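Local coordinates for uncharacterized protein (Nostoc punctiforme, PDB 2R3S) that probably transfers methyl groups to hydroxyls of a substrate not yet identified, as a two-chain O-methyltransferase with a Rossmann-like catalytic domain, at residues 16-21 with 60-65; 234-239 with 255-260. All blocks are in the same frame, centred on the assembly; numbering follows the deposited sequence.

Interaction 1 (16-21 with 60-65)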
loop_
_atom_site.group_PDB
_atom_site.type_symbol
_atom_site.label_atom_id
_atom_site.label_comp_id
_atom_site.label_asym_id
_atom_site.label_seq_id
_atom_site.Cartn_x
_atom_site.Cartn_y
_atom_site.Cartn_z
ATOM N N ALA A 16 -2.726 1.291 3.085
ATOM C CA ALA A 16 -2.354 0.194 2.192
ATOM C C ALA A 16 -0.865 -0.126 2.169
ATOM O O ALA A 16 -0.517 -1.284 1.945
ATOM C CB ALA A 16 -2.901 0.448 0.704
ATOM N N TYR A 17 0.003 0.876 2.370
ATOM C CA TYR A 17 1.445 0.667 2.446
ATOM C C TYR A 17 1.816 -0.402 3.510
ATOM O O TYR A 17 2.818 -1.062 3.384
ATOM C CB TYR A 17 2.231 1.990 2.681
ATOM C CG TYR A 17 2.070 2.503 4.070
ATOM C CD1 TYR A 17 0.960 3.273 4.422
ATOM C CD2 TYR A 17 2.978 2.163 5.058
ATOM C CE1 TYR A 17 0.769 3.682 5.720
ATOM C CE2 TYR A 17 2.800 2.580 6.376
ATOM C CZ TYR A 17 1.701 3.331 6.704
ATOM O OH TYR A 17 1.527 3.748 8.003
ATOM N N GLN A 18 0.975 -0.606 4.524
ATOM C CA GLN A 18 1.240 -1.570 5.598
ATOM C C GLN A 18 1.179 -3.025 5.109
ATOM O O GLN A 18 1.874 -3.903 5.620
ATOM C CB GLN A 18 0.257 -1.321 6.766
ATOM C CG GLN A 18 0.483 0.058 7.432
ATOM C CD GLN A 18 -0.564 0.462 8.476
ATOM O OE1 GLN A 18 -1.516 -0.273 8.751
ATOM N NE2 GLN A 18 -0.378 1.641 9.069
ATOM N N ARG A 19 0.333 -3.270 4.120
ATOM C CA ARG A 19 0.185 -4.569 3.546
ATOM C C ARG A 19 1.468 -4.941 2.851
ATOM O O ARG A 19 1.927 -6.067 2.982
ATOM C CB ARG A 19 -0.932 -4.566 2.513
ATOM C CG ARG A 19 -2.305 -4.244 3.033
ATOM C CD ARG A 19 -3.281 -4.339 1.865
ATOM N NE ARG A 19 -4.513 -4.975 2.275
ATOM C CZ ARG A 19 -5.639 -4.332 2.537
ATOM N NH1 ARG A 19 -5.698 -3.006 2.410
ATOM N NH2 ARG A 19 -6.707 -5.028 2.924
ATOM N N SER A 20 2.014 -3.987 2.093
ATOM C CA SER A 20 3.279 -4.156 1.382
ATOM C C SER A 20 4.416 -4.501 2.350
ATOM O O SER A 20 5.195 -5.420 2.101
ATOM C CB SER A 20 3.672 -2.894 0.574
ATOM O OG SER A 20 2.706 -2.537 -0.407
ATOM N N ALA A 21 4.518 -3.747 3.437
ATOM C CA ALA A 21 5.529 -3.982 4.442
ATOM C C ALA A 21 5.332 -5.363 5.097
ATOM O O ALA A 21 6.306 -6.052 5.366
ATOM C CB ALA A 21 5.522 -2.857 5.500
ATOM N N CYS A 60 1.558 -12.706 11.669
ATOM C CA CYS A 60 0.717 -13.789 11.141
ATOM C C CYS A 60 -0.771 -13.501 11.289
ATOM O O CYS A 60 -1.527 -13.797 10.387
ATOM C CB CYS A 60 1.062 -15.119 11.805
ATOM S SG CYS A 60 2.702 -15.769 11.294
ATOM N N ASP A 61 -1.197 -12.917 12.410
ATOM C CA ASP A 61 -2.606 -12.488 12.546
ATOM C C ASP A 61 -2.971 -11.506 11.432
ATOM O O ASP A 61 -4.024 -11.621 10.822
ATOM C CB ASP A 61 -2.875 -11.830 13.889
ATOM C CG ASP A 61 -2.898 -12.806 15.030
ATOM O OD1 ASP A 61 -3.151 -14.003 14.806
ATOM O OD2 ASP A 61 -2.682 -12.354 16.176
ATOM N N TYR A 62 -2.072 -10.576 11.137
ATOM C CA TYR A 62 -2.276 -9.621 10.052
ATOM C C TYR A 62 -2.327 -10.322 8.701
ATOM O O TYR A 62 -3.189 -10.032 7.883
ATOM C CB TYR A 62 -1.163 -8.564 10.076
ATOM C CG TYR A 62 -1.364 -7.388 9.145
ATOM C CD1 TYR A 62 -0.898 -7.425 7.841
ATOM C CD2 TYR A 62 -2.026 -6.248 9.568
ATOM C CE1 TYR A 62 -1.079 -6.344 6.989
ATOM C CE2 TYR A 62 -2.215 -5.167 8.725
ATOM C CZ TYR A 62 -1.747 -5.226 7.440
ATOM O OH TYR A 62 -1.909 -4.153 6.619
ATOM N N LEU A 63 -1.421 -11.270 8.472
ATOM C CA LEU A 63 -1.460 -12.066 7.240
ATOM C C LEU A 63 -2.758 -12.891 7.088
ATOM O O LEU A 63 -3.179 -13.150 5.996
ATOM C CB LEU A 63 -0.211 -12.961 7.140
ATOM C CG LEU A 63 1.119 -12.199 6.951
ATOM C CD1 LEU A 63 2.277 -13.199 7.047
ATOM C CD2 LEU A 63 1.240 -11.329 5.644
ATOM N N VAL A 64 -3.358 -13.309 8.196
ATOM C CA VAL A 64 -4.672 -13.918 8.204
ATOM C C VAL A 64 -5.718 -12.853 7.812
ATOM O O VAL A 64 -6.500 -13.058 6.867
ATOM C CB VAL A 64 -5.017 -14.527 9.557
ATOM C CG1 VAL A 64 -6.515 -14.963 9.599
ATOM C CG2 VAL A 64 -4.069 -15.713 9.875
ATOM N N ILE A 65 -5.688 -11.716 8.499
ATOM C CA ILE A 65 -6.622 -10.614 8.203
ATOM C C ILE A 65 -6.609 -10.254 6.698
ATOM O O ILE A 65 -7.655 -10.189 6.090
ATOM C CB ILE A 65 -6.353 -9.352 9.046
ATOM C CG1 ILE A 65 -6.537 -9.646 10.543
ATOM C CG2 ILE A 65 -7.288 -8.200 8.611
ATOM C CD1 ILE A 65 -5.990 -8.535 11.411
HETATM O O HOH W 1 -3.186 -2.014 7.279
#
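Y62 reaches from helix 53-65 to helix 17-28 and sets its hydroxyl against the backbone and side-chain roots of Q18 and R19. With CG anti to the backbone N (chi1 -171°), the ring heads straight for the first turn of helix 17-28.

The van der Waals part of the contact is small and centred on that hydroxyl. Y62 OH lies 3.6 Å from Q18 CB and 3.6 Å from R19 CG, in the notch where the two side chains leave the helix. Further back, CE1 of the ring is 4.1 Å from R19 CA, which sits at the ring edge near its plane. The R19 chain crosses the tyrosine at about a right angle. R19 N, 3.5 Å from Y62 OH, is too poorly angled to bond.

Polar contact runs instead through a water, which lies at the ring edge in its plane, 2.6 Å from Y62 OH, and donates to Q18 OE1 at 2.8 Å. The other end of that amide, NE2, gives a bond to Y17 OH (3.0 Å, 161°) nearly in the amide plane, so both ends of the Q18 amide are held and its rotation is restrained. A phenylalanine in place of Y62 would probably leave this water without its tyrosine mate and Q18 OE1 less firmly tethered.

This buried joint belongs to the dimerisation domain, consistent with a winged-helix-like fold: Y62 also packs on A22 of helix 17-28, S20 OG hydrogen-bonds Y17 N of the second subunit, and C60 and V64 pack on M69 and Y76 of strands 69-72 and 75-78.

Interaction 2 (234-239 with 255-260). With EDO (1,2-ethanediol), chain E.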
loop_
_atom_site.group_PDB
_atom_site.type_symbol
_atom_site.label_atom_id
_atom_site.label_comp_id
_atom_site.label_asym_id
_atom_site.label_seq_id
_atom_site.Cartn_x
_atom_site.Cartn_y
_atom_site.Cartn_z
ATOM N N ASP A 234 13.672 -11.947 -39.478
ATOM C CA ASP A 234 12.340 -12.488 -39.656
ATOM C C ASP A 234 11.354 -12.099 -38.550
ATOM O O ASP A 234 10.136 -12.076 -38.780
ATOM C CB ASP A 234 12.444 -13.995 -39.759
ATOM C CG ASP A 234 13.331 -14.414 -40.914
ATOM O OD1 ASP A 234 13.087 -13.914 -42.042
ATOM O OD2 ASP A 234 14.281 -15.200 -40.690
ATOM N N LEU A 235 11.877 -11.787 -37.362
ATOM C CA LEU A 235 11.049 -11.581 -36.177
ATOM C C LEU A 235 11.767 -10.657 -35.209
ATOM O O LEU A 235 12.940 -10.870 -34.892
ATOM C CB LEU A 235 10.755 -12.940 -35.558
ATOM C CG LEU A 235 9.974 -13.051 -34.253
ATOM C CD1 LEU A 235 8.597 -12.465 -34.412
ATOM C CD2 LEU A 235 9.894 -14.522 -33.839
ATOM N N VAL A 236 11.076 -9.595 -34.795
ATOM C CA VAL A 236 11.580 -8.627 -33.801
ATOM C C VAL A 236 10.630 -8.583 -32.584
ATOM O O VAL A 236 9.467 -8.199 -32.690
ATOM C CB VAL A 236 11.761 -7.216 -34.388
ATOM C CG1 VAL A 236 12.324 -6.266 -33.344
ATOM C CG2 VAL A 236 12.695 -7.251 -35.630
ATOM N N LEU A 237 11.138 -9.007 -31.431
ATOM C CA LEU A 237 10.372 -9.011 -30.194
ATOM C C LEU A 237 10.633 -7.727 -29.418
ATOM O O LEU A 237 11.778 -7.311 -29.289
ATOM C CB LEU A 237 10.763 -10.207 -29.331
ATOM C CG LEU A 237 10.921 -11.543 -30.044
ATOM C CD1 LEU A 237 11.198 -12.632 -29.027
ATOM C CD2 LEU A 237 9.688 -11.818 -30.854
ATOM N N LEU A 238 9.567 -7.122 -28.895
ATOM C CA LEU A 238 9.633 -6.001 -27.974
ATOM C C LEU A 238 8.830 -6.318 -26.675
ATOM O O LEU A 238 7.683 -5.850 -26.488
ATOM C CB LEU A 238 9.056 -4.766 -28.653
ATOM C CG LEU A 238 9.885 -4.051 -29.713
ATOM C CD1 LEU A 238 8.989 -3.173 -30.648
ATOM C CD2 LEU A 238 10.932 -3.233 -28.994
ATOM N N PRO A 239 9.433 -7.105 -25.762
ATOM C CA PRO A 239 8.755 -7.431 -24.518
ATOM C C PRO A 239 8.937 -6.331 -23.478
ATOM O O PRO A 239 10.053 -5.989 -23.161
ATOM C CB PRO A 239 9.438 -8.725 -24.078
ATOM C CG PRO A 239 10.632 -8.909 -24.977
ATOM C CD PRO A 239 10.766 -7.721 -25.825
ATOM N N ARG A 255 10.726 2.692 -36.636
ATOM C CA ARG A 255 11.311 2.952 -37.980
ATOM C C ARG A 255 12.646 2.221 -38.147
ATOM O O ARG A 255 12.883 1.565 -39.162
ATOM C CB ARG A 255 11.476 4.458 -38.240
ATOM C CG ARG A 255 10.175 5.175 -38.719
ATOM C CD ARG A 255 10.409 6.679 -39.045
ATOM N NE ARG A 255 10.727 7.475 -37.853
ATOM C CZ ARG A 255 9.853 8.213 -37.158
ATOM N NH1 ARG A 255 8.564 8.304 -37.514
ATOM N NH2 ARG A 255 10.282 8.875 -36.088
ATOM N N LYS A 256 13.489 2.300 -37.126
ATOM C CA LYS A 256 14.740 1.551 -37.066
ATOM C C LYS A 256 14.478 0.050 -37.184
ATOM O O LYS A 256 15.126 -0.673 -37.939
ATOM C CB LYS A 256 15.444 1.879 -35.758
ATOM C CG LYS A 256 16.791 1.226 -35.559
ATOM C CD LYS A 256 17.455 1.764 -34.308
ATOM C CE LYS A 256 18.868 1.192 -34.137
ATOM N NZ LYS A 256 19.598 1.862 -33.059
ATOM N N ILE A 257 13.493 -0.424 -36.455
ATOM C CA ILE A 257 13.137 -1.824 -36.521
ATOM C C ILE A 257 12.714 -2.183 -37.937
ATOM O O ILE A 257 13.043 -3.275 -38.426
ATOM C CB ILE A 257 12.019 -2.168 -35.506
ATOM C CG1 ILE A 257 12.584 -2.096 -34.076
ATOM C CG2 ILE A 257 11.433 -3.536 -35.804
ATOM C CD1 ILE A 257 11.572 -2.191 -32.966
ATOM N N LYS A 258 11.977 -1.284 -38.597
ATOM C CA LYS A 258 11.440 -1.591 -39.936
ATOM C C LYS A 258 12.572 -1.838 -40.937
ATOM O O LYS A 258 12.540 -2.801 -41.688
ATOM C CB LYS A 258 10.521 -0.489 -40.465
ATOM C CG LYS A 258 9.694 -0.983 -41.646
ATOM C CD LYS A 258 9.017 0.113 -42.430
ATOM C CE LYS A 258 8.244 -0.512 -43.603
ATOM N NZ LYS A 258 7.757 0.509 -44.562
ATOM N N THR A 259 13.565 -0.964 -40.916
ATOM C CA THR A 259 14.760 -1.118 -41.741
ATOM C C THR A 259 15.420 -2.498 -41.568
ATOM O O THR A 259 15.798 -3.136 -42.539
ATOM C CB THR A 259 15.777 -0.052 -41.390
ATOM O OG1 THR A 259 15.165 1.250 -41.485
ATOM C CG2 THR A 259 16.970 -0.166 -42.308
ATOM N N ALA A 260 15.519 -2.957 -40.324
ATOM C CA ALA A 260 16.186 -4.207 -39.997
ATOM C C ALA A 260 15.389 -5.445 -40.377
ATOM O O ALA A 260 15.940 -6.540 -40.408
ATOM C CB ALA A 260 16.547 -4.230 -38.525
HETATM C C1 EDO E . 11.757 -6.455 -20.761
HETATM O O1 EDO E . 12.219 -5.907 -22.050
HETATM C C2 EDO E . 12.334 -5.819 -19.484
HETATM O O2 EDO E . 11.649 -4.663 -18.969
#
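I257 splits its two branches between V236 and L238 because CG2 stands anti to the backbone N while CG1 lies beside it (chi1 -70°), and the chain then runs extended to CD1 (chi2 171°). On the strand, V236 has CG1 anti to its own N and CG2 beside it (chi1 -178°), presenting a fork to the helix.

The CG2 methyl of I257 sits against that fork, 3.8 Å from V236 CG1 and 3.9 Å from V236 CG2, and the two side chains pass at a slant. The longer branch meets L238 tip to tip: I257 CD1 lies 3.6 Å from L238 CD1, with L238 CG a little farther off at 4.1 Å. One isoleucine thus bridges two strand residues that point to the same side of the sheet, and this buried contact is wholly apolar.

Within helix 247-260, R255 O accepts hydrogen bonds from T259 N and from T259 OG1 (3.3 Å), which approach from opposite faces of the carbonyl plane.

I257 also packs on I172 and V267, from the strands flanking 233-239, so its side chain lies across three neighbouring parallel strands. Helix 247-260 follows strand 233-239 and leads on to the parallel strand 265-271: this is a beta-alpha-beta crossover, with the helix laid on one face of the central sheet, as in the Rossmann-like fold of class I methyltransferases.

Both contacts are buried, yet they lie on opposite sides of the chain's centre, with their own centres 44 Å apart and nearest atoms about 24 Å apart, and share no helix or strand. Interaction 1 joins two helices of the dimerisation domain close to the second subunit, and its chemistry is mixed: a hydroxyl, an amide and a water mediate between otherwise modestly packed side chains. Interaction 2 fastens a helix to the central sheet of the methyltransferase domain through aliphatic branches, mainly their methyls, and no other chain touches its segments. Of the two, the water-linked one lies near the subunit interface and the apolar one inside the methyltransferase domain.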